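Local coordinates for YusO protein (Bacillus subtilis, PDB 1S3J) that is a homodimeric MarR-family repressor that binds the mdtRP promoter region directly and represses this multidrug resistance operon, at residues A[21-30]-A[111-119]; A[34-43]-A[71-81]. One frame throughout, in Å; residues are numbered along the deposited sequence.

Contact 1: residues A[21-30]-A[111-119]; sequences KIQPEMLESM and GRKAIMARY
Ile22 lays CG1 over one face of the Tyr119 ring, 3.8 Å from the centroid and 25° off the ring normal, a CH-pi contact displaced toward the rim. Its first torsion sets CG1 beside the backbone N and turns the other branch, CG2, anti to it, where CG2 reaches CE of Met116, 3.8 Å away. A beta-branched residue suits this place because its two arms serve two neighbours. The tyrosine is apolar on its face yet polar at its hydroxyl: Tyr119 OH donates to Glu25 OE1 over 3.1 Å. The other carboxylate oxygen, Glu25 OE2, takes a salt bridge from Arg118 NH1 at 2.8 Å, on its syn side, with a weak second bond from NH2. The carboxylate and guanidinium planes are 46° apart, so the pair is twisted rather than coplanar. Gripped at both oxygens, the carboxylate is restricted in rotation and, beside an arginine, would be expected to stay ionised. One turn on from Ile22, Met26, present as selenomethionine, bends twice along its chain, which carries CE in against CD1 of Ile115, a tight 3.4 Å. Its SE sits over one face of the Arg112 guanidinium, 3.6 Å from NH1; the long, unbranched chain of a methionine can follow both the aliphatic stem and the flat end of that arginine. The two helical segments run nearly antiparallel, at 156° with axes 10.0 Å apart. Ala142 of the second subunit packs against Lys21 and Tyr119. Such packing of the first helix against the penultimate one, beside the partner chain, is characteristic of the MarR dimerization region.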
ATOM      1  N   LYS A  21      -7.969  -1.926   7.357  1.00 42.23           N
ATOM      2  CA  LYS A  21      -8.331  -1.233   8.594  1.00 42.29           C
ATOM      3  C   LYS A  21      -7.421  -0.045   8.917  1.00 42.21           C
ATOM      4  O   LYS A  21      -7.862   0.932   9.530  1.00 42.28           O
ATOM      5  CB  LYS A  21      -8.272  -2.223   9.753  1.00 42.64           C
ATOM      6  CG  LYS A  21      -9.481  -2.210  10.658  1.00 44.99           C
ATOM      7  CD  LYS A  21      -9.320  -3.259  11.774  1.00 48.21           C
ATOM      8  CE  LYS A  21      -9.566  -4.714  11.306  1.00 49.47           C
ATOM      9  NZ  LYS A  21     -10.998  -4.995  10.978  1.00 51.34           N
ATOM     10  N   ILE A  22      -6.149  -0.138   8.537  1.00 42.15           N
ATOM     11  CA  ILE A  22      -5.149   0.841   8.960  1.00 42.40           C
ATOM     12  C   ILE A  22      -4.909   1.875   7.875  1.00 43.02           C
ATOM     13  O   ILE A  22      -4.695   3.042   8.184  1.00 42.58           O
ATOM     14  CB  ILE A  22      -3.821   0.157   9.371  1.00 42.08           C
ATOM     15  CG1 ILE A  22      -3.964  -0.525  10.730  1.00 41.74           C
ATOM     16  CG2 ILE A  22      -2.669   1.164   9.481  1.00 42.41           C
ATOM     17  CD1 ILE A  22      -2.929  -1.627  10.980  1.00 39.81           C
ATOM     18  N   GLN A  23      -4.958   1.454   6.617  1.00 44.04           N
ATOM     19  CA  GLN A  23      -4.748   2.367   5.492  1.00 45.41           C
ATOM     20  C   GLN A  23      -5.709   3.554   5.484  1.00 46.03           C
ATOM     21  O   GLN A  23      -5.239   4.688   5.461  1.00 46.13           O
ATOM     22  CB  GLN A  23      -4.777   1.640   4.147  1.00 45.56           C
ATOM     23  CG  GLN A  23      -4.264   2.478   2.998  1.00 47.41           C
ATOM     24  CD  GLN A  23      -5.315   2.747   1.929  1.00 49.61           C
ATOM     25  OE1 GLN A  23      -6.501   2.985   2.235  1.00 50.75           O
ATOM     26  NE2 GLN A  23      -4.883   2.717   0.665  1.00 50.54           N
ATOM     27  N   PRO A  24      -7.025   3.331   5.517  1.00 46.87           N
ATOM     28  CA  PRO A  24      -7.969   4.457   5.585  1.00 47.60           C
ATOM     29  C   PRO A  24      -7.673   5.404   6.755  1.00 48.61           C
ATOM     30  O   PRO A  24      -7.778   6.620   6.587  1.00 48.58           O
ATOM     31  CB  PRO A  24      -9.330   3.775   5.776  1.00 47.47           C
ATOM     32  CG  PRO A  24      -9.146   2.425   5.184  1.00 47.20           C
ATOM     33  CD  PRO A  24      -7.727   2.034   5.502  1.00 46.84           C
ATOM     34  N   GLU A  25      -7.291   4.857   7.909  1.00 49.39           N
ATOM     35  CA  GLU A  25      -7.003   5.687   9.074  1.00 50.43           C
ATOM     36  C   GLU A  25      -5.773   6.562   8.843  1.00 51.20           C
ATOM     37  O   GLU A  25      -5.760   7.726   9.234  1.00 50.92           O
ATOM     38  CB  GLU A  25      -6.815   4.831  10.327  1.00 50.64           C
ATOM     39  CG  GLU A  25      -7.743   5.192  11.469  1.00 51.60           C
ATOM     40  CD  GLU A  25      -7.563   4.278  12.669  1.00 53.22           C
ATOM     41  OE1 GLU A  25      -7.516   3.039  12.488  1.00 54.04           O
ATOM     42  OE2 GLU A  25      -7.475   4.807  13.797  1.00 55.68           O
HETATM   43  N   MSE A  26      -4.750   5.995   8.206  1.00 52.17           N
HETATM   44  CA  MSE A  26      -3.549   6.741   7.857  1.00 53.27           C
HETATM   45  C   MSE A  26      -3.915   7.840   6.863  1.00 53.29           C
HETATM   46  O   MSE A  26      -3.620   8.999   7.099  1.00 53.09           O
HETATM   47  CB  MSE A  26      -2.460   5.846   7.242  1.00 53.79           C
HETATM   48  CG  MSE A  26      -2.086   4.600   8.039  1.00 56.17           C
HETATM   49 SE   MSE A  26      -0.537   4.838   9.170  0.88 61.52          SE
HETATM   50  CE  MSE A  26      -1.387   5.733  10.513  1.00 59.75           C
ATOM     51  N   LEU A  27      -4.565   7.468   5.763  1.00 53.92           N
ATOM     52  CA  LEU A  27      -4.975   8.433   4.729  1.00 54.57           C
ATOM     53  C   LEU A  27      -5.829   9.575   5.266  1.00 54.96           C
ATOM     54  O   LEU A  27      -5.668  10.703   4.838  1.00 54.80           O
ATOM     55  CB  LEU A  27      -5.745   7.751   3.597  1.00 54.53           C
ATOM     56  CG  LEU A  27      -4.962   6.804   2.680  1.00 55.49           C
ATOM     57  CD1 LEU A  27      -5.861   6.295   1.552  1.00 56.08           C
ATOM     58  CD2 LEU A  27      -3.709   7.457   2.115  1.00 56.00           C
ATOM     59  N   GLU A  28      -6.730   9.287   6.197  1.00 55.46           N
ATOM     60  CA  GLU A  28      -7.633  10.314   6.720  1.00 56.10           C
ATOM     61  C   GLU A  28      -6.850  11.299   7.602  1.00 55.81           C
ATOM     62  O   GLU A  28      -7.107  12.500   7.574  1.00 55.50           O
ATOM     63  CB  GLU A  28      -8.808   9.658   7.476  1.00 56.40           C
ATOM     64  CG  GLU A  28      -9.772  10.599   8.193  1.00 57.56           C
ATOM     65  CD  GLU A  28     -10.522   9.911   9.332  1.00 60.34           C
ATOM     66  OE1 GLU A  28     -10.696  10.542  10.409  1.00 62.00           O
ATOM     67  OE2 GLU A  28     -10.931   8.731   9.166  1.00 61.12           O
ATOM     68  N   SER A  29      -5.894  10.779   8.367  1.00 55.93           N
ATOM     69  CA  SER A  29      -5.039  11.590   9.240  1.00 56.09           C
ATOM     70  C   SER A  29      -4.119  12.516   8.443  1.00 56.41           C
ATOM     71  O   SER A  29      -3.824  13.633   8.877  1.00 56.24           O
ATOM     72  CB  SER A  29      -4.187  10.687  10.134  1.00 56.03           C
ATOM     73  OG  SER A  29      -3.280  11.445  10.914  1.00 55.69           O
HETATM   74  N   MSE A  30      -3.660  12.034   7.291  1.00 56.72           N
HETATM   75  CA  MSE A  30      -2.801  12.798   6.397  1.00 57.21           C
HETATM   76  C   MSE A  30      -3.561  13.956   5.762  1.00 57.12           C
HETATM   77  O   MSE A  30      -3.053  15.075   5.695  1.00 56.30           O
HETATM   78  CB  MSE A  30      -2.341  11.929   5.239  1.00 57.62           C
HETATM   79  CG  MSE A  30      -1.419  10.834   5.581  1.00 59.78           C
HETATM   80 SE   MSE A  30      -0.601  10.250   3.944  0.90 64.46          SE
HETATM   81  CE  MSE A  30       0.721  11.551   3.922  1.00 63.36           C
ATOM     82  N   GLY A 111       0.910  11.283  14.472  1.00 41.24           N
ATOM     83  CA  GLY A 111      -0.394  10.775  14.099  1.00 41.56           C
ATOM     84  C   GLY A 111      -0.349   9.321  13.636  1.00 42.12           C
ATOM     85  O   GLY A 111      -1.177   8.501  14.065  1.00 42.52           O
ATOM     86  N   ARG A 112       0.608   8.999  12.762  1.00 42.09           N
ATOM     87  CA  ARG A 112       0.794   7.630  12.264  1.00 42.21           C
ATOM     88  C   ARG A 112       1.210   6.667  13.377  1.00 42.10           C
ATOM     89  O   ARG A 112       0.801   5.507  13.385  1.00 41.70           O
ATOM     90  CB  ARG A 112       1.861   7.558  11.162  1.00 41.97           C
ATOM     91  CG  ARG A 112       1.449   8.129   9.820  1.00 43.36           C
ATOM     92  CD  ARG A 112       2.583   8.098   8.786  1.00 44.30           C
ATOM     93  NE  ARG A 112       2.096   7.924   7.415  1.00 45.02           N
ATOM     94  CZ  ARG A 112       2.060   6.782   6.748  1.00 46.70           C
ATOM     95  NH1 ARG A 112       2.478   5.650   7.296  1.00 48.94           N
ATOM     96  NH2 ARG A 112       1.593   6.761   5.513  1.00 48.01           N
ATOM     97  N   LYS A 113       2.054   7.149  14.285  1.00 41.87           N
ATOM     98  CA  LYS A 113       2.588   6.319  15.352  1.00 42.30           C
ATOM     99  C   LYS A 113       1.447   5.953  16.301  1.00 41.62           C
ATOM    100  O   LYS A 113       1.286   4.798  16.652  1.00 41.30           O
ATOM    101  CB  LYS A 113       3.718   7.057  16.091  1.00 42.70           C
ATOM    102  CG  LYS A 113       4.138   6.450  17.429  1.00 44.89           C
ATOM    103  CD  LYS A 113       5.203   7.302  18.147  1.00 47.35           C
ATOM    104  CE  LYS A 113       5.907   6.502  19.244  1.00 48.91           C
ATOM    105  NZ  LYS A 113       5.026   5.433  19.821  1.00 49.42           N
ATOM    106  N   ALA A 114       0.641   6.947  16.668  1.00 40.74           N
ATOM    107  CA  ALA A 114      -0.460   6.764  17.582  1.00 40.01           C
ATOM    108  C   ALA A 114      -1.481   5.773  17.044  1.00 39.71           C
ATOM    109  O   ALA A 114      -2.032   4.992  17.811  1.00 39.02           O
ATOM    110  CB  ALA A 114      -1.119   8.105  17.889  1.00 40.50           C
ATOM    111  N   ILE A 115      -1.736   5.798  15.738  1.00 39.42           N
ATOM    112  CA  ILE A 115      -2.612   4.794  15.112  1.00 39.40           C
ATOM    113  C   ILE A 115      -2.034   3.372  15.215  1.00 39.17           C
ATOM    114  O   ILE A 115      -2.720   2.438  15.622  1.00 38.54           O
ATOM    115  CB  ILE A 115      -2.879   5.147  13.634  1.00 39.33           C
ATOM    116  CG1 ILE A 115      -3.931   6.252  13.548  1.00 39.58           C
ATOM    117  CG2 ILE A 115      -3.349   3.918  12.845  1.00 40.08           C
ATOM    118  CD1 ILE A 115      -4.020   6.953  12.197  1.00 39.37           C
HETATM  119  N   MSE A 116      -0.773   3.217  14.850  1.00 39.56           N
HETATM  120  CA  MSE A 116      -0.111   1.909  14.876  1.00 40.22           C
HETATM  121  C   MSE A 116      -0.077   1.346  16.282  1.00 40.08           C
HETATM  122  O   MSE A 116      -0.337   0.173  16.488  1.00 39.24           O
HETATM  123  CB  MSE A 116       1.326   2.012  14.337  1.00 40.81           C
HETATM  124  CG  MSE A 116       2.024   0.658  14.166  1.00 43.36           C
HETATM  125 SE   MSE A 116       1.066  -0.568  12.973  0.79 50.00          SE
HETATM  126  CE  MSE A 116       0.425   0.662  11.678  1.00 46.06           C
ATOM    127  N   ALA A 117       0.223   2.213  17.247  1.00 40.59           N
ATOM    128  CA  ALA A 117       0.418   1.814  18.634  1.00 41.02           C
ATOM    129  C   ALA A 117      -0.881   1.372  19.300  1.00 40.94           C
ATOM    130  O   ALA A 117      -0.831   0.712  20.323  1.00 41.15           O
ATOM    131  CB  ALA A 117       1.072   2.951  19.447  1.00 41.33           C
ATOM    132  N   ARG A 118      -2.032   1.732  18.737  1.00 40.89           N
ATOM    133  CA  ARG A 118      -3.302   1.204  19.236  1.00 41.28           C
ATOM    134  C   ARG A 118      -3.408  -0.276  18.919  1.00 40.12           C
ATOM    135  O   ARG A 118      -3.949  -1.049  19.701  1.00 40.10           O
ATOM    136  CB  ARG A 118      -4.505   1.940  18.639  1.00 42.17           C
ATOM    137  CG  ARG A 118      -4.780   3.292  19.290  1.00 45.34           C
ATOM    138  CD  ARG A 118      -6.198   3.856  19.072  1.00 48.74           C
ATOM    139  NE  ARG A 118      -6.993   3.124  18.081  1.00 52.20           N
ATOM    140  CZ  ARG A 118      -6.974   3.346  16.759  1.00 55.65           C
ATOM    141  NH1 ARG A 118      -6.180   4.273  16.227  1.00 55.53           N
ATOM    142  NH2 ARG A 118      -7.752   2.620  15.958  1.00 57.13           N
ATOM    143  N   TYR A 119      -2.892  -0.666  17.763  1.00 39.04           N
ATOM    144  CA  TYR A 119      -2.857  -2.072  17.393  1.00 38.31           C
ATOM    145  C   TYR A 119      -1.752  -2.796  18.143  1.00 37.21           C
ATOM    146  O   TYR A 119      -1.997  -3.822  18.741  1.00 37.43           O
ATOM    147  CB  TYR A 119      -2.705  -2.243  15.889  1.00 38.22           C
ATOM    148  CG  TYR A 119      -3.857  -1.680  15.113  1.00 38.39           C
ATOM    149  CD1 TYR A 119      -4.923  -2.478  14.725  1.00 40.92           C
ATOM    150  CD2 TYR A 119      -3.885  -0.340  14.764  1.00 39.74           C
ATOM    151  CE1 TYR A 119      -5.994  -1.935  14.011  1.00 42.25           C
ATOM    152  CE2 TYR A 119      -4.938   0.206  14.059  1.00 39.74           C
ATOM    153  CZ  TYR A 119      -5.987  -0.584  13.688  1.00 42.62           C
ATOM    154  OH  TYR A 119      -7.025  -0.024  12.977  1.00 45.03           O
TER

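Contact 2: residues A[34-43]-A[71-81]; sequences GVTPAQLFVL and MADRLEQKNLI
The winged helix-turn-helix domain of the MarR fold supplies both segments: 71-81 takes in the end of the predicted helix-turn-helix motif and the start of the first wing strand, while 34-43 leads into and begins helix 37-49, which packs against it. Gln39 is central. Its straight chain lies alongside Leu75, the two pointing opposite ways, with Gln39 CB 4.0 Å from Leu75 CD2. At the amide, OE1 accepts a hydrogen bond from Lys78 NZ at 3.0 Å, with a C=O...donor angle of 126° and NZ standing 20° off the plane of the amide, while NE2 lies against the aliphatic stem of Arg74, 3.4 Å from CD. Just past the end of helix 65-77, the long lysine chain carries its ammonium group as far as Gln39. Farther along, Leu75 turns its branched end to Val42 and Leu43, CD1 meeting Val42 CG1 at 4.0 Å and CD2 facing Leu43 CD2. The selenium of Met71 touches both Ala38 CB and Val42 CG2, the latter at 3.9 Å, small apolar groups that suit a long apolar chain lying on them. Leu43 CD2 also touches Ile81 CG2, 3.9 Å away. The short axes cross at 79°. Met61 of helix 54-61 packs on both Ala38 and Met71, Ile57 on Val42, and strand 93-97 adds Leu97 against Leu43 and Leu95 against Ile81.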
ATOM      1  N   GLY A  34      -3.117  18.006   5.659  1.00 48.56           N
ATOM      2  CA  GLY A  34      -2.957  18.666   4.379  1.00 47.33           C
ATOM      3  C   GLY A  34      -1.914  18.097   3.427  1.00 46.10           C
ATOM      4  O   GLY A  34      -1.725  18.655   2.339  1.00 46.40           O
ATOM      5  N   VAL A  35      -1.258  17.003   3.806  1.00 43.94           N
ATOM      6  CA  VAL A  35      -0.172  16.426   3.012  1.00 42.84           C
ATOM      7  C   VAL A  35      -0.586  15.083   2.390  1.00 41.18           C
ATOM      8  O   VAL A  35      -1.403  14.345   2.946  1.00 40.84           O
ATOM      9  CB  VAL A  35       1.168  16.293   3.847  1.00 42.89           C
ATOM     10  CG1 VAL A  35       1.217  17.319   4.970  1.00 43.23           C
ATOM     11  CG2 VAL A  35       1.362  14.905   4.419  1.00 43.15           C
ATOM     12  N   THR A  36      -0.030  14.796   1.220  1.00 39.59           N
ATOM     13  CA  THR A  36      -0.256  13.532   0.534  1.00 38.71           C
ATOM     14  C   THR A  36       0.894  12.576   0.850  1.00 37.65           C
ATOM     15  O   THR A  36       1.910  12.995   1.406  1.00 36.54           O
ATOM     16  CB  THR A  36      -0.316  13.751  -0.986  1.00 39.20           C
ATOM     17  OG1 THR A  36       0.934  14.308  -1.445  1.00 38.09           O
ATOM     18  CG2 THR A  36      -1.439  14.775  -1.355  1.00 39.17           C
ATOM     19  N   PRO A  37       0.738  11.304   0.501  1.00 36.39           N
ATOM     20  CA  PRO A  37       1.834  10.343   0.616  1.00 36.04           C
ATOM     21  C   PRO A  37       3.118  10.780  -0.078  1.00 35.20           C
ATOM     22  O   PRO A  37       4.180  10.495   0.451  1.00 35.50           O
ATOM     23  CB  PRO A  37       1.276   9.085  -0.075  1.00 36.10           C
ATOM     24  CG  PRO A  37      -0.178   9.181   0.118  1.00 36.72           C
ATOM     25  CD  PRO A  37      -0.504  10.660   0.025  1.00 36.99           C
ATOM     26  N   ALA A  38       3.039  11.405  -1.246  1.00 33.87           N
ATOM     27  CA  ALA A  38       4.262  11.768  -1.972  1.00 33.52           C
ATOM     28  C   ALA A  38       4.944  12.943  -1.272  1.00 32.87           C
ATOM     29  O   ALA A  38       6.171  12.989  -1.160  1.00 32.11           O
ATOM     30  CB  ALA A  38       3.959  12.104  -3.439  1.00 33.25           C
ATOM     31  N   GLN A  39       4.144  13.891  -0.802  1.00 32.63           N
ATOM     32  CA  GLN A  39       4.675  15.013  -0.044  1.00 33.04           C
ATOM     33  C   GLN A  39       5.300  14.509   1.257  1.00 33.11           C
ATOM     34  O   GLN A  39       6.353  15.012   1.671  1.00 32.45           O
ATOM     35  CB  GLN A  39       3.584  16.051   0.254  1.00 33.42           C
ATOM     36  CG  GLN A  39       3.159  16.872  -0.968  1.00 33.73           C
ATOM     37  CD  GLN A  39       1.910  17.693  -0.699  1.00 34.95           C
ATOM     38  OE1 GLN A  39       1.670  18.076   0.424  1.00 38.35           O
ATOM     39  NE2 GLN A  39       1.131  17.970  -1.730  1.00 36.69           N
ATOM     40  N   LEU A  40       4.675  13.501   1.878  1.00 33.22           N
ATOM     41  CA  LEU A  40       5.178  12.937   3.137  1.00 33.37           C
ATOM     42  C   LEU A  40       6.521  12.270   2.861  1.00 33.59           C
ATOM     43  O   LEU A  40       7.457  12.421   3.643  1.00 33.59           O
ATOM     44  CB  LEU A  40       4.194  11.942   3.776  1.00 33.20           C
ATOM     45  CG  LEU A  40       4.730  11.281   5.074  1.00 34.94           C
ATOM     46  CD1 LEU A  40       4.850  12.328   6.190  1.00 36.10           C
ATOM     47  CD2 LEU A  40       3.906  10.068   5.538  1.00 33.40           C
ATOM     48  N   PHE A  41       6.622  11.587   1.727  1.00 33.29           N
ATOM     49  CA  PHE A  41       7.864  10.960   1.346  1.00 34.42           C
ATOM     50  C   PHE A  41       8.998  11.987   1.181  1.00 34.07           C
ATOM     51  O   PHE A  41      10.151  11.706   1.529  1.00 34.68           O
ATOM     52  CB  PHE A  41       7.700  10.127   0.068  1.00 34.81           C
ATOM     53  CG  PHE A  41       8.958   9.361  -0.321  1.00 36.62           C
ATOM     54  CD1 PHE A  41       9.102   8.016  -0.006  1.00 39.27           C
ATOM     55  CD2 PHE A  41      10.000  10.003  -0.986  1.00 37.62           C
ATOM     56  CE1 PHE A  41      10.281   7.315  -0.350  1.00 40.04           C
ATOM     57  CE2 PHE A  41      11.155   9.330  -1.336  1.00 38.48           C
ATOM     58  CZ  PHE A  41      11.302   7.977  -1.020  1.00 40.78           C
ATOM     59  N   VAL A  42       8.679  13.159   0.643  1.00 33.74           N
ATOM     60  CA  VAL A  42       9.677  14.193   0.425  1.00 33.08           C
ATOM     61  C   VAL A  42      10.128  14.756   1.768  1.00 33.04           C
ATOM     62  O   VAL A  42      11.319  14.927   2.007  1.00 32.11           O
ATOM     63  CB  VAL A  42       9.150  15.330  -0.453  1.00 32.92           C
ATOM     64  CG1 VAL A  42      10.191  16.425  -0.564  1.00 33.00           C
ATOM     65  CG2 VAL A  42       8.777  14.815  -1.859  1.00 33.27           C
ATOM     66  N   LEU A  43       9.165  15.023   2.635  1.00 33.20           N
ATOM     67  CA  LEU A  43       9.441  15.556   3.947  1.00 34.22           C
ATOM     68  C   LEU A  43      10.348  14.627   4.745  1.00 34.87           C
ATOM     69  O   LEU A  43      11.268  15.102   5.387  1.00 35.46           O
ATOM     70  CB  LEU A  43       8.147  15.847   4.712  1.00 34.19           C
ATOM     71  CG  LEU A  43       7.301  17.010   4.194  1.00 34.51           C
ATOM     72  CD1 LEU A  43       6.098  17.279   5.132  1.00 33.78           C
ATOM     73  CD2 LEU A  43       8.133  18.293   3.972  1.00 34.63           C
HETATM   74  N   MSE A  71       5.706  18.705  -6.643  1.00 34.08           N
HETATM   75  CA  MSE A  71       5.559  18.425  -5.210  1.00 34.83           C
HETATM   76  C   MSE A  71       6.185  19.579  -4.427  1.00 34.48           C
HETATM   77  O   MSE A  71       5.602  20.096  -3.486  1.00 33.11           O
HETATM   78  CB  MSE A  71       6.268  17.135  -4.832  1.00 35.23           C
HETATM   79  CG  MSE A  71       5.563  15.875  -5.289  1.00 37.65           C
HETATM   80 SE   MSE A  71       6.803  14.373  -5.196  0.89 43.54          SE
HETATM   81  CE  MSE A  71       6.144  13.367  -6.769  1.00 41.53           C
ATOM     82  N   ALA A  72       7.391  19.958  -4.837  1.00 34.73           N
ATOM     83  CA  ALA A  72       8.110  21.066  -4.222  1.00 35.09           C
ATOM     84  C   ALA A  72       7.291  22.350  -4.256  1.00 35.23           C
ATOM     85  O   ALA A  72       7.250  23.058  -3.264  1.00 35.29           O
ATOM     86  CB  ALA A  72       9.448  21.267  -4.908  1.00 35.41           C
ATOM     87  N   ASP A  73       6.611  22.636  -5.374  1.00 35.84           N
ATOM     88  CA  ASP A  73       5.765  23.842  -5.479  1.00 35.94           C
ATOM     89  C   ASP A  73       4.723  23.828  -4.378  1.00 36.14           C
ATOM     90  O   ASP A  73       4.519  24.822  -3.699  1.00 35.99           O
ATOM     91  CB  ASP A  73       5.007  23.888  -6.821  1.00 36.96           C
ATOM     92  CG  ASP A  73       5.873  24.324  -7.994  1.00 37.96           C
ATOM     93  OD1 ASP A  73       6.870  25.024  -7.775  1.00 41.22           O
ATOM     94  OD2 ASP A  73       5.619  24.034  -9.183  1.00 40.40           O
ATOM     95  N   ARG A  74       4.048  22.687  -4.221  1.00 36.44           N
ATOM     96  CA  ARG A  74       2.956  22.556  -3.262  1.00 36.91           C
ATOM     97  C   ARG A  74       3.490  22.770  -1.852  1.00 36.82           C
ATOM     98  O   ARG A  74       2.969  23.562  -1.099  1.00 35.82           O
ATOM     99  CB  ARG A  74       2.281  21.180  -3.377  1.00 37.27           C
ATOM    100  CG  ARG A  74       1.569  20.918  -4.700  1.00 37.98           C
ATOM    101  CD  ARG A  74       0.695  19.637  -4.715  1.00 39.33           C
ATOM    102  NE  ARG A  74       0.183  19.329  -6.056  1.00 38.01           N
ATOM    103  CZ  ARG A  74      -0.934  19.833  -6.581  1.00 37.32           C
ATOM    104  NH1 ARG A  74      -1.692  20.686  -5.902  1.00 37.71           N
ATOM    105  NH2 ARG A  74      -1.297  19.483  -7.803  1.00 35.75           N
ATOM    106  N   LEU A  75       4.569  22.085  -1.531  1.00 37.89           N
ATOM    107  CA  LEU A  75       5.218  22.231  -0.245  1.00 39.12           C
ATOM    108  C   LEU A  75       5.728  23.672   0.008  1.00 40.13           C
ATOM    109  O   LEU A  75       5.504  24.199   1.086  1.00 39.43           O
ATOM    110  CB  LEU A  75       6.356  21.197  -0.111  1.00 39.07           C
ATOM    111  CG  LEU A  75       5.871  19.744   0.039  1.00 38.28           C
ATOM    112  CD1 LEU A  75       7.009  18.795  -0.182  1.00 38.16           C
ATOM    113  CD2 LEU A  75       5.205  19.507   1.402  1.00 37.25           C
ATOM    114  N   GLU A  76       6.368  24.306  -0.984  1.00 41.54           N
ATOM    115  CA  GLU A  76       6.891  25.675  -0.808  1.00 42.93           C
ATOM    116  C   GLU A  76       5.759  26.683  -0.598  1.00 43.37           C
ATOM    117  O   GLU A  76       5.870  27.588   0.227  1.00 42.93           O
ATOM    118  CB  GLU A  76       7.779  26.115  -1.972  1.00 43.22           C
ATOM    119  CG  GLU A  76       8.446  27.475  -1.722  1.00 45.47           C
ATOM    120  CD  GLU A  76       9.661  27.751  -2.605  1.00 48.00           C
ATOM    121  OE1 GLU A  76       9.558  27.556  -3.831  1.00 48.04           O
ATOM    122  OE2 GLU A  76      10.718  28.181  -2.071  1.00 51.42           O
ATOM    123  N   GLN A  77       4.659  26.489  -1.318  1.00 44.23           N
ATOM    124  CA  GLN A  77       3.470  27.324  -1.177  1.00 45.33           C
ATOM    125  C   GLN A  77       2.886  27.259   0.242  1.00 45.12           C
ATOM    126  O   GLN A  77       2.297  28.221   0.725  1.00 45.00           O
ATOM    127  CB  GLN A  77       2.414  26.892  -2.200  1.00 45.82           C
ATOM    128  CG  GLN A  77       1.145  27.744  -2.225  1.00 47.81           C
ATOM    129  CD  GLN A  77       0.015  27.211  -1.354  1.00 50.46           C
ATOM    130  OE1 GLN A  77      -0.764  27.990  -0.788  1.00 53.57           O
ATOM    131  NE2 GLN A  77      -0.087  25.901  -1.251  1.00 52.69           N
ATOM    132  N   LYS A  78       3.055  26.111   0.891  1.00 44.97           N
ATOM    133  CA  LYS A  78       2.634  25.913   2.274  1.00 44.85           C
ATOM    134  C   LYS A  78       3.772  26.213   3.239  1.00 43.67           C
ATOM    135  O   LYS A  78       3.590  26.103   4.449  1.00 43.33           O
ATOM    136  CB  LYS A  78       2.110  24.481   2.465  1.00 45.31           C
ATOM    137  CG  LYS A  78       0.909  24.189   1.585  1.00 46.63           C
ATOM    138  CD  LYS A  78       0.251  22.845   1.890  1.00 49.66           C
ATOM    139  CE  LYS A  78       0.783  21.740   0.972  1.00 50.12           C
ATOM    140  NZ  LYS A  78       0.040  20.462   1.132  1.00 50.50           N
ATOM    141  N   ASN A  79       4.931  26.585   2.679  1.00 42.60           N
ATOM    142  CA  ASN A  79       6.111  27.063   3.417  1.00 41.82           C
ATOM    143  C   ASN A  79       6.719  25.968   4.297  1.00 40.71           C
ATOM    144  O   ASN A  79       7.165  26.216   5.419  1.00 40.57           O
ATOM    145  CB  ASN A  79       5.775  28.329   4.234  1.00 42.14           C
ATOM    146  CG  ASN A  79       6.968  28.850   5.054  1.00 43.23           C
ATOM    147  OD1 ASN A  79       8.105  28.989   4.550  1.00 41.89           O
ATOM    148  ND2 ASN A  79       6.708  29.136   6.336  1.00 42.88           N
ATOM    149  N   LEU A  80       6.754  24.759   3.757  1.00 38.96           N
ATOM    150  CA  LEU A  80       7.220  23.592   4.485  1.00 38.04           C
ATOM    151  C   LEU A  80       8.601  23.192   4.024  1.00 37.32           C
ATOM    152  O   LEU A  80       9.297  22.449   4.709  1.00 36.85           O
ATOM    153  CB  LEU A  80       6.261  22.435   4.251  1.00 38.17           C
ATOM    154  CG  LEU A  80       4.797  22.705   4.580  1.00 37.72           C
ATOM    155  CD1 LEU A  80       3.962  21.431   4.327  1.00 37.42           C
ATOM    156  CD2 LEU A  80       4.625  23.205   6.017  1.00 37.62           C
ATOM    157  N   ILE A  81       8.967  23.644   2.833  1.00 36.54           N
ATOM    158  CA  ILE A  81      10.308  23.486   2.319  1.00 36.35           C
ATOM    159  C   ILE A  81      10.794  24.800   1.713  1.00 36.22           C
ATOM    160  O   ILE A  81       9.994  25.690   1.417  1.00 35.89           O
ATOM    161  CB  ILE A  81      10.357  22.399   1.233  1.00 36.20           C
ATOM    162  CG1 ILE A  81       9.606  22.860  -0.010  1.00 35.90           C
ATOM    163  CG2 ILE A  81       9.823  21.067   1.774  1.00 36.39           C
ATOM    164  CD1 ILE A  81       9.897  22.033  -1.190  1.00 37.68           C
TER

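How the contacts relate
From the N terminus the chain first runs through helix 4-32, whose segment 21-30 waits for its partner until helix 99-120 returns; contact 1 thus closes a loop of 80 residues. Contact 2 is nested wholly inside it, joining the start of helix 37-49 to helix 65-77 and the beginning of strand 81-85 after a shorter loop of 27. The outer closure ties helix 4-32 to helix 99-120 on the dimer side, the inner one ties together the DNA-binding domain. Their centres are 19 Å apart, but they touch at the turn between helices 4-32 and 37-49, where Met30 meets Pro37, and through Arg112, which packs on Leu40.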